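2-hydroxyhepta-2,4-diene-1,7-dioate isomerase (Mycobacterium marinum, PDB 3QDF) binds zinc and probably acts as an isomerase or acetylpyruvate hydrolase of the fumarylacetoacetate hydrolase family. Local coordinates at residues R49-L53 against A54-L58. Sequence-based numbering, arbitrary orientation. Where two conformers were deposited one is given.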
loop_
_atom_site.group_PDB
_atom_site.type_symbol
_atom_site.label_atom_id
_atom_site.label_comp_id
_atom_site.label_asym_id
_atom_site.label_seq_id
_atom_site.Cartn_x
_atom_site.Cartn_y
_atom_site.Cartn_z
ATOM N N ARG A 49 -12.853 1.328 23.652
ATOM C CA ARG A 49 -12.089 2.577 23.614
ATOM C C ARG A 49 -12.108 3.189 22.224
ATOM O O ARG A 49 -12.082 2.475 21.218
ATOM C CB ARG A 49 -10.631 2.359 24.015
ATOM C CG ARG A 49 -10.382 1.921 25.448
ATOM C CD ARG A 49 -8.897 1.552 25.603
ATOM N NE ARG A 49 -8.665 0.733 26.795
ATOM C CZ ARG A 49 -8.299 -0.551 26.793
ATOM N NH1 ARG A 49 -8.082 -1.206 25.658
ATOM N NH2 ARG A 49 -8.130 -1.184 27.950
ATOM N N SER A 50 -12.139 4.514 22.175
ATOM C CA SER A 50 -11.874 5.224 20.924
ATOM C C SER A 50 -11.225 6.590 21.189
ATOM O O SER A 50 -11.353 7.133 22.282
ATOM C CB SER A 50 -13.162 5.375 20.107
ATOM O OG SER A 50 -14.069 6.254 20.740
ATOM N N TRP A 51 -10.545 7.132 20.182
ATOM C CA TRP A 51 -9.886 8.438 20.263
ATOM C C TRP A 51 -10.123 9.183 18.973
ATOM O O TRP A 51 -10.245 8.544 17.922
ATOM C CB TRP A 51 -8.365 8.280 20.416
ATOM C CG TRP A 51 -7.952 7.602 21.654
ATOM C CD1 TRP A 51 -7.708 8.186 22.867
ATOM C CD2 TRP A 51 -7.737 6.199 21.830
ATOM N NE1 TRP A 51 -7.357 7.227 23.792
ATOM C CE2 TRP A 51 -7.363 6.000 23.179
ATOM C CE3 TRP A 51 -7.837 5.087 20.981
ATOM C CZ2 TRP A 51 -7.082 4.731 23.700
ATOM C CZ3 TRP A 51 -7.559 3.828 21.496
ATOM C CH2 TRP A 51 -7.185 3.659 22.841
ATOM N N PRO A 52 -10.170 10.538 19.034
ATOM C CA PRO A 52 -10.056 11.260 17.776
ATOM C C PRO A 52 -8.734 10.854 17.125
ATOM O O PRO A 52 -7.738 10.627 17.823
ATOM C CB PRO A 52 -10.029 12.733 18.205
ATOM C CG PRO A 52 -10.758 12.751 19.523
ATOM C CD PRO A 52 -10.357 11.452 20.182
ATOM N N LEU A 53 -8.740 10.713 15.808
ATOM C CA LEU A 53 -7.546 10.265 15.111
ATOM C C LEU A 53 -6.357 11.216 15.330
ATOM O O LEU A 53 -5.222 10.764 15.420
ATOM C CB LEU A 53 -7.824 10.056 13.618
ATOM C CG LEU A 53 -6.685 9.460 12.781
ATOM C CD1 LEU A 53 -6.397 8.007 13.195
ATOM C CD2 LEU A 53 -7.024 9.544 11.303
ATOM N N ALA A 54 -6.635 12.516 15.436
ATOM C CA ALA A 54 -5.616 13.540 15.694
ATOM C C ALA A 54 -4.824 13.258 16.971
ATOM O O ALA A 54 -3.693 13.724 17.117
ATOM C CB ALA A 54 -6.269 14.931 15.769
ATOM N N ASP A 55 -5.422 12.493 17.886
ATOM C CA ASP A 55 -4.827 12.211 19.187
ATOM C C ASP A 55 -3.920 10.996 19.196
ATOM O O ASP A 55 -3.275 10.717 20.210
ATOM C CB ASP A 55 -5.924 11.963 20.223
ATOM C CG ASP A 55 -6.638 13.230 20.658
ATOM O OD1 ASP A 55 -6.486 14.287 20.013
ATOM O OD2 ASP A 55 -7.380 13.146 21.658
ATOM N N VAL A 56 -3.899 10.236 18.100
ATOM C CA VAL A 56 -3.112 9.002 18.056
ATOM C C VAL A 56 -2.162 8.985 16.851
ATOM O O VAL A 56 -2.321 9.787 15.932
ATOM C CB VAL A 56 -4.027 7.727 18.069
ATOM C CG1 VAL A 56 -4.827 7.641 19.378
ATOM C CG2 VAL A 56 -4.962 7.711 16.866
ATOM N N ARG A 57 -1.175 8.088 16.870
ATOM C CA ARG A 57 -0.280 7.932 15.720
ATOM C C ARG A 57 -0.811 6.846 14.792
ATOM O O ARG A 57 -0.970 5.698 15.184
ATOM C CB ARG A 57 1.162 7.624 16.155
ATOM C CG ARG A 57 2.222 8.124 15.156
ATOM C CD ARG A 57 3.652 8.071 15.706
ATOM N NE ARG A 57 4.148 6.704 15.795
ATOM C CZ ARG A 57 4.432 6.088 16.935
ATOM N NH1 ARG A 57 4.289 6.727 18.085
ATOM N NH2 ARG A 57 4.874 4.838 16.922
ATOM N N LEU A 58 -1.101 7.236 13.555
ATOM C CA LEU A 58 -1.530 6.310 12.526
ATOM C C LEU A 58 -0.337 5.566 11.919
ATOM O O LEU A 58 0.598 6.194 11.422
ATOM C CB LEU A 58 -2.243 7.085 11.433
ATOM C CG LEU A 58 -2.910 6.279 10.322
ATOM C CD1 LEU A 58 -3.997 5.391 10.906
ATOM C CD2 LEU A 58 -3.500 7.276 9.335
#
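P52 and D55, and then L53 and V56, are joined by two successive i to i+3 backbone bonds. D55 N donates to P52 O over 3.0 Å, with an N-H...O angle of 152°. V56 N donates to L53 O, also at 3.0 Å and straighter, at 166°. The carbonyls of P52 and L53 are thus each satisfied within the turn, as are the amides of D55 and V56. L53 is also tied by a backbone bond to M31, and R57 by one to A11. The D55 carboxylate lies by the proline ring, with OD2 3.7 Å from P52 CD.

V56 makes two of the apolar contacts, one with each methyl. With chi1 at -63°, CG1 is anti to the carbonyl carbon and meets W51 obliquely, 3.7 Å from CB and 3.9 Å from CG. CG2, between the backbone N and the carbonyl carbon, faces L53, 4.0 Å from its CD1. In a third contact that L53 methyl approaches L58 CD1 at 4.2 Å. L53 is buried, and both leucines pack on W180. W51 and V56 share I10 and S12 of strand 6-12.

Two overlapping i to i+3 bonds are the mark of a short 3-10 turn. Here it links strand 45-52 to strand 57-59 in the Rv2993c-like N-terminal region, away from the zinc sites.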